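Putative transcriptional regulator (Clostridium difficile, PDB 3QI7) is of unconfirmed function; its periplasmic-binding-protein-like fold suggests that it may bind a small ligand, perhaps a sugar, between two lobes. Local coordinates at residues A[33-38]-A[314-319]; A[55-60]-A[321-326]; A[160-165]-A[213-218]; A[203-208]-A[233-238]. All coordinates share one frame; numbering follows the deposited sequence. Where two conformers were deposited one is given.

How the contacts relate
From the N terminus, 33-38 on helix 26-42 opens contact 1 and 55-60, leading into strand 57-63, opens contact 2. Both close late, on helix 306-324, contact 2 at its C-terminal end, so they cross and lie with centres about 10 Å apart, I59 wedging against M35. They tie this helix to the early helix and strand at the mixed sheet. Within both long loops, contact 3 opens at 160-165 and contact 4 at 203-208; contact 3 closes at 213-218 before contact 4 closes at 233-238, so these cross too. They share helix 203-223 and join it to the three-stranded sheet and to helix 234-247, across the chain's centre from contacts 1 and 2.

Contact 1: residues A[33-38]-A[314-319]; sequences EEMAKE and AIYLAT
The selenomethionine M35 on helix 26-42 lays its terminal methyl over the ring of Y316 on helix 306-324. M35 CE stands 3.8 Å from the centroid of the Y316 ring and 9° off its normal, almost above the middle of one face: a CH-pi contact. M35 SE is oblique to the same ring, 4.4 Å from its centroid, completing a Met-aromatic contact in which the methyl, more than the selenium, meets the pi cloud. The M35 chain bends at chi2 and again at chi3, and this hook brings CE to I315 as well. There M35 CE and I315 CG2 meet tip to tip at 3.3 Å, tighter than carbons normally pack, so the detail of this pair is doubtful. At the edge of the ring, Y316 OH donates a hydrogen bond to the syn lone pair of E38 OE2, 2.8 Å away. This bond belongs to one of two modelled conformers of E38 and may not be present all the time. In it the chain is extended, with CG opposite the backbone N, and the carboxylate is turned 23° from the ring plane. Farther out, I59 of strand 57-63 packs on M35 and I315, while F340 and R344 of helix 334-345 touch Y316. The axes of the short helical segments stay 11.9 Å apart, a spacing filled by these side chains and by I59. Y316 is thus used as an amphipathic group: its face takes an apolar methyl, its hydroxyl a partly exposed glutamate. Where this conformer is populated, the bond would probably favour the ionised carboxylate.

Contact 2: residues A[55-60]-A[321-326]; sequences VKQTIK and MVKQDL
The last turn of helix 306-324 meets the start of strand 57-63, an edge strand of the mixed sheet, through K323 and Q57. K323 runs out extended beyond CG and ends in a hydrogen bond from K323 NZ to Q57 OE1, 2.6 Å long. The ammonium group approaches from above the amide plane, 39° out of it, with a C=O...N angle of 125°, so the bond does not lie on a lone pair. The two side chains cross at about a right angle, and the Q57 methylene CG rests 3.8 Å from K323 CE. The bond is short, and Q57 holds it in an unusual rotamer, CG nearly eclipsing the backbone N (chi1 -5°), with a further bend at chi2. V55, in the loop leading to the strand, lies beside the lysine shaft, with V55 CB 4.2 Å from K323 CE. Behind the bond, Q57 is packed by Y39 and E42 of helix 26-42 and by F13 of strand 13-19, the neighbour with which the strand pairs in parallel. Just past K323 the helix is finished by L326 N bonding to M321 O at 2.9 Å and a weak bond from D325 N to V322 O, with positive phi at D325. Such a turn is a Schellman motif, here closing a helix packed against the sheet of an alpha/beta lobe of the periplasmic-binding-protein-like kind.

Contact 3: residues A[160-165]-A[213-218]; sequences IHYAST and NEDIEK
D215 OD2 is gripped by two donors, Y162 OH from strand 159-164 and Q219 NE2 one turn farther along its own helix. The phenol bond is short: Y162 OH donates to D215 OD2 across 2.5 Å, entering on the anti lone pair, the side away from the other carboxylate oxygen. Ring and carboxylate planes are nearly perpendicular, 88° apart, and D215 CG lies in the plane of the ring at its edge. D215 can present OD2 there because its CG swings away from the backbone N (chi1 -163°), towards the strand. The same hydroxyl also comes within 3.4 Å of I216 N, but the angle is poor and no hydrogen bond forms. I216 adds the apolar part of the contact: its CG1 approaches the ring obliquely, 3.8 Å from Y162 CE2 and 3.5 Å from Y162 OH. Strand 159-164 is the central strand of a three-stranded parallel sheet of order 2-1-3. Helix 203-223 is the connection of the beta-alpha-beta crossover from strand 191-196 to strand 228-231, and passes over that middle strand, so the tyrosine spans the layer between sheet and helix. V194 of the adjoining strand, L212 and Q219 of the crossover helix and M236 of helix 234-247 pack round Y162, M236 at the CB end. All three residues of the contact are buried, so the carboxylate is probably largely screened from bulk water and may depend on its two donors. Facing away from the strand, E217 forms a salt bridge with K243 of helix 234-247.

Contact 4: residues A[203-208]-A[233-238]; sequences EDKNKV and NEYMDE
Y235 points its ring from the first turn of helix 234-247 at the start of helix 203-223, with K205 crossing it obliquely. The two helices flank strand 228-231 in sequence, consecutive helices of a Rossmann-like beta-alpha lobe. K205 CD stands over one face of the ring, offset toward its rim, 4.1 Å from the Y235 centroid and 22° off the normal, a CH-pi contact made by the aliphatic part of the lysine. Nearer the backbone, K205 CB lies 3.8 Å from Y235 CZ. The lysine chain then bends at chi4 and carries its ammonium group off to a salt bridge with E202, so the ring receives methylenes and the charge is settled elsewhere. The phenol end lies by the backbone of the facing helix: K205 O is 3.2 Å from Y235 OH. N206 points its CB away from Y235 but turns its amide back, crossing the tyrosine at about a right angle; the amide is turned 56° to the ring plane, with N206 OD1 3.8 Å from Y235 OH. Y235 stretches this far because its CG lies opposite the backbone N (chi1 -174°), away from its own helix. K209 of helix 203-223 also packs on Y235. At the foot of the tyrosine's helix N233 is the N-cap: M236 N gives its hydrogen to N233 OD1 over 2.9 Å, nearly in line with the side-chain C=O.

Contact 1: residues A[33-38]-A[314-319]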
loop_
_atom_site.group_PDB
_atom_site.type_symbol
_atom_site.label_atom_id
_atom_site.label_comp_id
_atom_site.label_asym_id
_atom_site.label_seq_id
_atom_site.Cartn_x
_atom_site.Cartn_y
_atom_site.Cartn_z
ATOM N N GLU A 33 5.233 7.505 -13.043
ATOM C CA GLU A 33 5.686 8.626 -13.863
ATOM C C GLU A 33 6.943 9.249 -13.295
ATOM O O GLU A 33 7.846 9.637 -14.061
ATOM C CB GLU A 33 4.585 9.701 -14.028
ATOM C CG GLU A 33 3.499 9.286 -15.015
ATOM C CD GLU A 33 4.053 8.964 -16.412
ATOM O OE1 GLU A 33 4.719 9.849 -17.007
ATOM O OE2 GLU A 33 3.850 7.817 -16.897
ATOM N N GLU A 34 6.990 9.357 -11.960
ATOM C CA GLU A 34 8.134 9.872 -11.257
ATOM C C GLU A 34 9.351 8.997 -11.487
ATOM O O GLU A 34 10.443 9.489 -11.776
ATOM C CB GLU A 34 7.838 9.993 -9.760
ATOM C CG GLU A 34 8.947 10.613 -8.972
ATOM C CD GLU A 34 8.490 11.058 -7.591
ATOM O OE1 GLU A 34 7.820 12.114 -7.505
ATOM O OE2 GLU A 34 8.813 10.358 -6.602
HETATM N N MSE A 35 9.169 7.690 -11.405
HETATM C CA MSE A 35 10.290 6.781 -11.614
HETATM C C MSE A 35 10.786 6.818 -13.062
HETATM O O MSE A 35 11.980 6.719 -13.316
HETATM C CB MSE A 35 9.893 5.366 -11.236
HETATM C CG MSE A 35 9.444 5.191 -9.771
HETATM SE SE MSE A 35 10.960 4.755 -8.641
HETATM C CE MSE A 35 11.349 2.976 -9.265
ATOM N N ALA A 36 9.859 6.958 -14.001
ATOM C CA ALA A 36 10.190 7.163 -15.404
ATOM C C ALA A 36 11.131 8.348 -15.615
ATOM O O ALA A 36 12.104 8.241 -16.370
ATOM C CB ALA A 36 8.918 7.363 -16.235
ATOM N N LYS A 37 10.808 9.471 -14.977
ATOM C CA LYS A 37 11.619 10.680 -15.072
ATOM C C LYS A 37 12.995 10.460 -14.427
ATOM O O LYS A 37 14.010 10.846 -14.982
ATOM C CB LYS A 37 10.880 11.871 -14.465
ATOM C CG LYS A 37 11.522 13.218 -14.721
ATOM N N GLU A 38 13.031 9.806 -13.284
ATOM C CA GLU A 38 14.287 9.463 -12.594
ATOM C C GLU A 38 15.212 8.684 -13.522
ATOM O O GLU A 38 16.393 8.975 -13.637
ATOM C CB GLU A 38 13.963 8.646 -11.321
ATOM C CG GLU A 38 15.142 8.130 -10.478
ATOM C CD GLU A 38 14.679 7.509 -9.142
ATOM O OE1 GLU A 38 14.000 8.210 -8.360
ATOM O OE2 GLU A 38 14.976 6.320 -8.872
ATOM N N ALA A 314 9.038 -2.780 -6.684
ATOM C CA ALA A 314 8.994 -3.736 -7.825
ATOM C C ALA A 314 9.807 -3.233 -9.018
ATOM O O ALA A 314 10.537 -4.015 -9.656
ATOM C CB ALA A 314 7.527 -4.048 -8.248
ATOM N N ILE A 315 9.711 -1.943 -9.315
ATOM C CA ILE A 315 10.520 -1.380 -10.424
ATOM C C ILE A 315 12.043 -1.514 -10.146
ATOM O O ILE A 315 12.803 -1.934 -11.019
ATOM C CB ILE A 315 10.124 0.085 -10.711
ATOM C CG1 ILE A 315 8.685 0.135 -11.252
ATOM C CG2 ILE A 315 11.107 0.740 -11.710
ATOM C CD1 ILE A 315 8.024 1.467 -11.058
ATOM N N TYR A 316 12.472 -1.146 -8.943
ATOM C CA TYR A 316 13.886 -1.226 -8.556
ATOM C C TYR A 316 14.383 -2.659 -8.598
ATOM O O TYR A 316 15.514 -2.916 -9.020
ATOM C CB TYR A 316 14.121 -0.658 -7.143
ATOM C CG TYR A 316 14.139 0.861 -7.024
ATOM C CD1 TYR A 316 14.829 1.660 -7.923
ATOM C CD2 TYR A 316 13.493 1.480 -5.994
ATOM C CE1 TYR A 316 14.848 3.070 -7.791
ATOM C CE2 TYR A 316 13.496 2.857 -5.855
ATOM C CZ TYR A 316 14.177 3.648 -6.750
ATOM O OH TYR A 316 14.146 5.012 -6.569
ATOM N N LEU A 317 13.540 -3.604 -8.174
ATOM C CA LEU A 317 13.895 -5.020 -8.171
ATOM C C LEU A 317 14.036 -5.534 -9.594
ATOM O O LEU A 317 15.012 -6.234 -9.918
ATOM C CB LEU A 317 12.808 -5.829 -7.440
ATOM C CG LEU A 317 13.136 -7.095 -6.668
ATOM C CD1 LEU A 317 14.438 -7.002 -5.848
ATOM C CD2 LEU A 317 11.919 -7.393 -5.767
ATOM N N ALA A 318 13.041 -5.234 -10.430
ATOM C CA ALA A 318 13.089 -5.645 -11.835
ATOM C C ALA A 318 14.384 -5.147 -12.487
ATOM O O ALA A 318 15.107 -5.905 -13.119
ATOM C CB ALA A 318 11.867 -5.125 -12.609
ATOM N N THR A 319 14.681 -3.864 -12.333
ATOM C CA THR A 319 15.924 -3.278 -12.887
ATOM C C THR A 319 17.191 -4.018 -12.416
ATOM O O THR A 319 18.085 -4.354 -13.217
ATOM C CB THR A 319 16.002 -1.779 -12.533
ATOM O OG1 THR A 319 14.854 -1.129 -13.089
ATOM C CG2 THR A 319 17.295 -1.133 -13.077
#

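Contact 2: residues A[55-60]-A[321-326]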
loop_
_atom_site.group_PDB
_atom_site.type_symbol
_atom_site.label_atom_id
_atom_site.label_comp_id
_atom_site.label_asym_id
_atom_site.label_seq_id
_atom_site.Cartn_x
_atom_site.Cartn_y
_atom_site.Cartn_z
ATOM N N VAL A 55 24.548 0.628 -18.485
ATOM C CA VAL A 55 23.440 0.074 -19.245
ATOM C C VAL A 55 22.272 1.060 -19.082
ATOM O O VAL A 55 22.157 1.702 -18.045
ATOM C CB VAL A 55 23.038 -1.305 -18.708
ATOM C CG1 VAL A 55 21.912 -1.885 -19.545
ATOM C CG2 VAL A 55 24.256 -2.261 -18.678
ATOM N N LYS A 56 21.428 1.189 -20.098
ATOM C CA LYS A 56 20.302 2.129 -20.034
ATOM C C LYS A 56 18.987 1.410 -19.785
ATOM O O LYS A 56 18.714 0.349 -20.368
ATOM C CB LYS A 56 20.209 2.972 -21.313
ATOM C CG LYS A 56 21.260 4.104 -21.405
ATOM C CD LYS A 56 21.277 4.756 -22.787
ATOM C CE LYS A 56 22.589 5.516 -23.039
ATOM N NZ LYS A 56 22.792 6.675 -22.112
ATOM N N GLN A 57 18.174 1.991 -18.906
ATOM C CA GLN A 57 16.859 1.448 -18.614
ATOM C C GLN A 57 15.829 2.569 -18.678
ATOM O O GLN A 57 16.097 3.690 -18.234
ATOM C CB GLN A 57 16.809 0.792 -17.214
ATOM C CG GLN A 57 18.137 0.726 -16.446
ATOM C CD GLN A 57 18.379 1.911 -15.528
ATOM O OE1 GLN A 57 18.932 1.749 -14.446
ATOM N NE2 GLN A 57 17.982 3.107 -15.953
ATOM N N THR A 58 14.662 2.259 -19.227
ATOM C CA THR A 58 13.521 3.189 -19.229
ATOM C C THR A 58 12.267 2.447 -18.766
ATOM O O THR A 58 12.183 1.222 -18.825
ATOM C CB THR A 58 13.214 3.821 -20.655
ATOM O OG1 THR A 58 13.066 2.782 -21.618
ATOM C CG2 THR A 58 14.292 4.818 -21.123
ATOM N N ILE A 59 11.293 3.209 -18.318
ATOM C CA ILE A 59 10.032 2.650 -17.908
ATOM C C ILE A 59 9.030 2.864 -19.032
ATOM O O ILE A 59 8.945 3.965 -19.591
ATOM C CB ILE A 59 9.538 3.312 -16.608
ATOM C CG1 ILE A 59 10.361 2.769 -15.427
ATOM C CG2 ILE A 59 8.054 3.032 -16.399
ATOM C CD1 ILE A 59 10.297 3.622 -14.169
ATOM N N LYS A 60 8.322 1.799 -19.398
ATOM C CA LYS A 60 7.190 1.925 -20.293
ATOM C C LYS A 60 5.903 1.834 -19.495
ATOM O O LYS A 60 5.485 0.729 -19.080
ATOM C CB LYS A 60 7.205 0.829 -21.375
ATOM C CG LYS A 60 6.078 0.947 -22.421
ATOM C CD LYS A 60 6.355 0.031 -23.613
ATOM C CE LYS A 60 5.561 0.434 -24.874
ATOM N NZ LYS A 60 4.253 -0.238 -24.855
HETATM N N MSE A 321 17.345 -7.019 -11.209
HETATM C CA MSE A 321 17.293 -8.401 -11.685
HETATM C C MSE A 321 17.762 -8.493 -13.133
HETATM O O MSE A 321 18.486 -9.430 -13.491
HETATM C CB MSE A 321 15.861 -8.973 -11.545
HETATM C CG MSE A 321 15.474 -9.304 -10.112
HETATM SE SE MSE A 321 13.558 -9.781 -9.963
HETATM C CE MSE A 321 13.842 -11.688 -10.423
ATOM N N VAL A 322 17.326 -7.553 -13.970
ATOM C CA VAL A 322 17.738 -7.545 -15.375
ATOM C C VAL A 322 19.240 -7.207 -15.474
ATOM O O VAL A 322 19.974 -7.919 -16.125
ATOM C CB VAL A 322 16.879 -6.592 -16.259
ATOM C CG1 VAL A 322 17.415 -6.588 -17.693
ATOM C CG2 VAL A 322 15.391 -7.027 -16.249
ATOM N N LYS A 323 19.701 -6.180 -14.772
ATOM C CA LYS A 323 21.130 -5.832 -14.817
ATOM C C LYS A 323 22.036 -6.952 -14.320
ATOM O O LYS A 323 23.116 -7.163 -14.880
ATOM C CB LYS A 323 21.430 -4.527 -14.061
ATOM C CG LYS A 323 21.109 -3.299 -14.868
ATOM C CD LYS A 323 21.239 -2.024 -14.027
ATOM C CE LYS A 323 21.214 -0.793 -14.906
ATOM N NZ LYS A 323 21.195 0.440 -14.086
ATOM N N GLN A 324 21.600 -7.688 -13.304
ATOM C CA GLN A 324 22.442 -8.706 -12.678
ATOM C C GLN A 324 22.090 -10.147 -13.122
ATOM O O GLN A 324 22.685 -11.101 -12.630
ATOM C CB GLN A 324 22.355 -8.594 -11.150
ATOM C CG GLN A 324 22.751 -7.239 -10.562
ATOM C CD GLN A 324 24.226 -6.916 -10.736
ATOM O OE1 GLN A 324 25.041 -7.794 -10.989
ATOM N NE2 GLN A 324 24.573 -5.649 -10.595
ATOM N N ASP A 325 21.132 -10.300 -14.039
ATOM C CA ASP A 325 20.692 -11.631 -14.464
ATOM C C ASP A 325 20.253 -12.511 -13.272
ATOM O O ASP A 325 20.741 -13.630 -13.093
ATOM C CB ASP A 325 21.829 -12.314 -15.266
ATOM C CG ASP A 325 21.400 -13.620 -15.913
ATOM O OD1 ASP A 325 20.193 -13.806 -16.222
ATOM O OD2 ASP A 325 22.294 -14.453 -16.110
ATOM N N LEU A 326 19.349 -11.989 -12.452
ATOM C CA LEU A 326 18.802 -12.724 -11.305
ATOM C C LEU A 326 17.426 -13.260 -11.635
ATOM O O LEU A 326 16.718 -12.697 -12.466
ATOM C CB LEU A 326 18.657 -11.798 -10.106
ATOM C CG LEU A 326 19.882 -10.982 -9.722
ATOM C CD1 LEU A 326 19.489 -9.952 -8.695
ATOM C CD2 LEU A 326 21.029 -11.898 -9.250
#

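Contact 3: residues A[160-165]-A[213-218]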
loop_
_atom_site.group_PDB
_atom_site.type_symbol
_atom_site.label_atom_id
_atom_site.label_comp_id
_atom_site.label_asym_id
_atom_site.label_seq_id
_atom_site.Cartn_x
_atom_site.Cartn_y
_atom_site.Cartn_z
ATOM N N ILE A 160 -10.786 0.765 19.568
ATOM C CA ILE A 160 -12.155 0.873 18.999
ATOM C C ILE A 160 -12.061 0.630 17.475
ATOM O O ILE A 160 -11.297 1.308 16.801
ATOM C CB ILE A 160 -12.825 2.246 19.313
ATOM C CG1 ILE A 160 -12.500 2.734 20.733
ATOM C CG2 ILE A 160 -14.372 2.159 19.146
ATOM C CD1 ILE A 160 -12.893 1.800 21.928
ATOM N N HIS A 161 -12.787 -0.380 16.959
ATOM C CA HIS A 161 -12.840 -0.716 15.526
ATOM C C HIS A 161 -14.204 -0.380 14.938
ATOM O O HIS A 161 -15.227 -0.851 15.465
ATOM C CB HIS A 161 -12.605 -2.220 15.371
ATOM C CG HIS A 161 -12.509 -2.687 13.951
ATOM N ND1 HIS A 161 -13.625 -2.914 13.159
ATOM C CD2 HIS A 161 -11.434 -3.026 13.200
ATOM C CE1 HIS A 161 -13.225 -3.347 11.972
ATOM N NE2 HIS A 161 -11.903 -3.418 11.970
ATOM N N TYR A 162 -14.210 0.467 13.896
ATOM C CA TYR A 162 -15.438 0.962 13.248
ATOM C C TYR A 162 -15.481 0.467 11.791
ATOM O O TYR A 162 -14.539 0.664 11.038
ATOM C CB TYR A 162 -15.470 2.505 13.249
ATOM C CG TYR A 162 -15.713 3.152 14.581
ATOM C CD1 TYR A 162 -16.948 3.104 15.169
ATOM C CD2 TYR A 162 -14.700 3.861 15.234
ATOM C CE1 TYR A 162 -17.173 3.694 16.399
ATOM C CE2 TYR A 162 -14.914 4.458 16.447
ATOM C CZ TYR A 162 -16.165 4.379 17.036
ATOM O OH TYR A 162 -16.376 4.984 18.252
ATOM N N ALA A 163 -16.618 -0.126 11.405
ATOM C CA ALA A 163 -16.865 -0.714 10.083
ATOM C C ALA A 163 -18.348 -1.041 10.010
ATOM O O ALA A 163 -18.940 -1.426 11.021
ATOM C CB ALA A 163 -16.089 -2.024 9.924
ATOM N N SER A 164 -18.940 -0.899 8.826
ATOM C CA SER A 164 -20.337 -1.298 8.592
ATOM C C SER A 164 -20.432 -2.821 8.405
ATOM O O SER A 164 -19.445 -3.457 8.093
ATOM C CB SER A 164 -20.886 -0.606 7.343
ATOM O OG SER A 164 -20.423 -1.228 6.149
ATOM N N THR A 165 -21.628 -3.398 8.521
ATOM C CA THR A 165 -21.746 -4.846 8.306
ATOM C C THR A 165 -21.503 -5.215 6.831
ATOM O O THR A 165 -20.970 -6.303 6.552
ATOM C CB THR A 165 -23.047 -5.409 8.877
ATOM O OG1 THR A 165 -24.169 -4.727 8.338
ATOM C CG2 THR A 165 -23.064 -5.242 10.392
ATOM N N ASN A 213 -18.988 10.534 15.327
ATOM C CA ASN A 213 -18.733 11.588 16.281
ATOM C C ASN A 213 -19.341 11.307 17.645
ATOM O O ASN A 213 -18.673 11.477 18.685
ATOM C CB ASN A 213 -19.133 12.951 15.708
ATOM C CG ASN A 213 -18.108 13.457 14.691
ATOM O OD1 ASN A 213 -16.902 13.301 14.898
ATOM N ND2 ASN A 213 -18.578 14.044 13.596
ATOM N N GLU A 214 -20.591 10.856 17.653
ATOM C CA GLU A 214 -21.258 10.575 18.918
ATOM C C GLU A 214 -20.660 9.361 19.615
ATOM O O GLU A 214 -20.454 9.399 20.823
ATOM C CB GLU A 214 -22.764 10.422 18.731
ATOM C CG GLU A 214 -23.408 11.695 18.248
ATOM C CD GLU A 214 -23.198 12.868 19.199
ATOM O OE1 GLU A 214 -23.408 12.693 20.424
ATOM O OE2 GLU A 214 -22.824 13.960 18.711
ATOM N N ASP A 215 -20.330 8.311 18.865
ATOM C CA ASP A 215 -19.793 7.091 19.486
ATOM C C ASP A 215 -18.379 7.307 20.083
ATOM O O ASP A 215 -18.088 6.894 21.229
ATOM C CB ASP A 215 -19.784 5.938 18.513
ATOM C CG ASP A 215 -19.644 4.601 19.229
ATOM O OD1 ASP A 215 -20.665 4.145 19.800
ATOM O OD2 ASP A 215 -18.517 4.055 19.266
ATOM N N ILE A 216 -17.531 7.983 19.314
ATOM C CA ILE A 216 -16.181 8.334 19.771
ATOM C C ILE A 216 -16.234 9.116 21.070
ATOM O O ILE A 216 -15.558 8.755 22.023
ATOM C CB ILE A 216 -15.379 9.082 18.673
ATOM C CG1 ILE A 216 -15.114 8.131 17.493
ATOM C CG2 ILE A 216 -14.049 9.630 19.236
ATOM C CD1 ILE A 216 -14.633 8.796 16.252
ATOM N N GLU A 217 -17.047 10.166 21.139
ATOM C CA GLU A 217 -17.244 10.839 22.423
ATOM C C GLU A 217 -17.570 9.862 23.567
ATOM O O GLU A 217 -17.026 9.964 24.665
ATOM C CB GLU A 217 -18.349 11.900 22.319
ATOM C CG GLU A 217 -17.928 13.073 21.449
ATOM C CD GLU A 217 -19.017 14.118 21.335
ATOM O OE1 GLU A 217 -19.812 14.244 22.296
ATOM O OE2 GLU A 217 -19.057 14.804 20.288
ATOM N N LYS A 218 -18.431 8.889 23.282
ATOM C CA LYS A 218 -18.829 7.896 24.281
ATOM C C LYS A 218 -17.680 7.032 24.746
ATOM O O LYS A 218 -17.556 6.729 25.951
ATOM C CB LYS A 218 -20.001 7.032 23.762
ATOM C CG LYS A 218 -21.297 7.835 23.678
ATOM C CD LYS A 218 -22.551 6.964 23.645
ATOM C CE LYS A 218 -22.790 6.326 22.283
ATOM N NZ LYS A 218 -24.208 5.868 22.187
#

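Contact 4: residues A[203-208]-A[233-238]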
loop_
_atom_site.group_PDB
_atom_site.type_symbol
_atom_site.label_atom_id
_atom_site.label_comp_id
_atom_site.label_asym_id
_atom_site.label_seq_id
_atom_site.Cartn_x
_atom_site.Cartn_y
_atom_site.Cartn_z
ATOM N N GLU A 203 -26.311 10.184 0.987
ATOM C CA GLU A 203 -27.006 10.644 2.190
ATOM C C GLU A 203 -26.502 9.905 3.448
ATOM O O GLU A 203 -26.479 10.475 4.531
ATOM C CB GLU A 203 -28.512 10.420 2.063
ATOM C CG GLU A 203 -29.327 11.057 3.203
ATOM C CD GLU A 203 -30.829 10.780 3.138
ATOM O OE1 GLU A 203 -31.311 10.116 2.199
ATOM O OE2 GLU A 203 -31.535 11.240 4.051
ATOM N N ASP A 204 -26.127 8.637 3.285
ATOM C CA ASP A 204 -25.689 7.814 4.402
ATOM C C ASP A 204 -24.358 8.250 4.991
ATOM O O ASP A 204 -24.084 7.978 6.154
ATOM C CB ASP A 204 -25.619 6.346 3.974
ATOM C CG ASP A 204 -26.977 5.776 3.629
ATOM O OD1 ASP A 204 -27.962 6.143 4.313
ATOM O OD2 ASP A 204 -27.060 4.977 2.674
ATOM N N LYS A 205 -23.531 8.926 4.188
ATOM C CA LYS A 205 -22.239 9.408 4.648
ATOM C C LYS A 205 -22.356 10.360 5.835
ATOM O O LYS A 205 -21.662 10.176 6.839
ATOM C CB LYS A 205 -21.470 10.099 3.506
ATOM C CG LYS A 205 -20.933 9.133 2.468
ATOM C CD LYS A 205 -19.748 9.732 1.699
ATOM C CE LYS A 205 -19.026 8.675 0.870
ATOM N NZ LYS A 205 -19.946 8.070 -0.142
ATOM N N ASN A 206 -23.214 11.386 5.739
ATOM C CA ASN A 206 -23.395 12.276 6.884
ATOM C C ASN A 206 -23.979 11.547 8.117
ATOM O O ASN A 206 -23.715 11.947 9.251
ATOM C CB ASN A 206 -24.253 13.512 6.543
ATOM C CG ASN A 206 -23.438 14.658 5.911
ATOM O OD1 ASN A 206 -22.219 14.827 6.153
ATOM N ND2 ASN A 206 -24.127 15.473 5.117
ATOM N N LYS A 207 -24.783 10.501 7.895
ATOM C CA LYS A 207 -25.281 9.659 8.991
ATOM C C LYS A 207 -24.090 8.940 9.647
ATOM O O LYS A 207 -23.971 8.907 10.880
ATOM C CB LYS A 207 -26.338 8.659 8.496
ATOM C CG LYS A 207 -27.617 9.302 7.965
ATOM C CD LYS A 207 -28.636 8.237 7.535
ATOM C CE LYS A 207 -30.066 8.766 7.568
ATOM N NZ LYS A 207 -30.230 10.015 6.767
ATOM N N VAL A 208 -23.186 8.400 8.832
ATOM C CA VAL A 208 -21.984 7.772 9.358
ATOM C C VAL A 208 -21.108 8.749 10.172
ATOM O O VAL A 208 -20.686 8.439 11.299
ATOM C CB VAL A 208 -21.143 7.132 8.242
ATOM C CG1 VAL A 208 -19.741 6.709 8.783
ATOM C CG2 VAL A 208 -21.920 5.958 7.619
ATOM N N ASN A 233 -12.095 2.996 6.067
ATOM C CA ASN A 233 -11.993 3.748 4.808
ATOM C C ASN A 233 -11.612 5.227 5.060
ATOM O O ASN A 233 -11.587 5.709 6.215
ATOM C CB ASN A 233 -13.296 3.639 3.979
ATOM C CG ASN A 233 -14.529 4.063 4.771
ATOM O OD1 ASN A 233 -14.585 5.184 5.299
ATOM N ND2 ASN A 233 -15.514 3.157 4.889
ATOM N N GLU A 234 -11.319 5.927 3.973
ATOM C CA GLU A 234 -10.753 7.255 4.067
ATOM C C GLU A 234 -11.774 8.219 4.653
ATOM O O GLU A 234 -11.404 9.192 5.312
ATOM C CB GLU A 234 -10.326 7.751 2.689
ATOM C CG GLU A 234 -9.172 6.993 2.075
ATOM C CD GLU A 234 -8.836 7.478 0.662
ATOM O OE1 GLU A 234 -9.626 8.267 0.082
ATOM O OE2 GLU A 234 -7.767 7.086 0.150
ATOM N N TYR A 235 -13.052 7.970 4.388
ATOM C CA TYR A 235 -14.113 8.849 4.905
ATOM C C TYR A 235 -14.138 8.747 6.446
ATOM O O TYR A 235 -14.165 9.764 7.141
ATOM C CB TYR A 235 -15.482 8.511 4.297
ATOM C CG TYR A 235 -16.560 9.499 4.711
ATOM C CD1 TYR A 235 -16.725 10.703 4.031
ATOM C CD2 TYR A 235 -17.364 9.258 5.808
ATOM C CE1 TYR A 235 -17.689 11.640 4.429
ATOM C CE2 TYR A 235 -18.325 10.187 6.212
ATOM C CZ TYR A 235 -18.478 11.375 5.517
ATOM O OH TYR A 235 -19.433 12.281 5.925
HETATM N N MSE A 236 -14.067 7.523 6.967
HETATM C CA MSE A 236 -13.945 7.307 8.418
HETATM C C MSE A 236 -12.666 7.913 8.960
HETATM O O MSE A 236 -12.703 8.520 10.053
HETATM C CB MSE A 236 -13.987 5.804 8.793
HETATM C CG MSE A 236 -15.282 5.161 8.488
HETATM SE SE MSE A 236 -15.433 3.524 9.456
HETATM C CE MSE A 236 -16.921 2.754 8.488
ATOM N N ASP A 237 -11.550 7.761 8.217
ATOM C CA ASP A 237 -10.258 8.276 8.655
ATOM C C ASP A 237 -10.358 9.789 8.883
ATOM O O ASP A 237 -9.824 10.326 9.862
ATOM C CB ASP A 237 -9.147 8.048 7.624
ATOM C CG ASP A 237 -8.722 6.589 7.512
ATOM O OD1 ASP A 237 -8.833 5.841 8.519
ATOM O OD2 ASP A 237 -8.285 6.234 6.401
ATOM N N GLU A 238 -11.032 10.456 7.972
ATOM C CA GLU A 238 -11.196 11.905 8.066
ATOM C C GLU A 238 -11.936 12.347 9.344
ATOM O O GLU A 238 -11.483 13.256 10.077
ATOM C CB GLU A 238 -11.922 12.434 6.810
ATOM C CG GLU A 238 -11.819 13.990 6.690
ATOM C CD GLU A 238 -12.493 14.583 5.431
ATOM O OE1 GLU A 238 -13.643 14.187 5.097
ATOM O OE2 GLU A 238 -11.871 15.461 4.777
#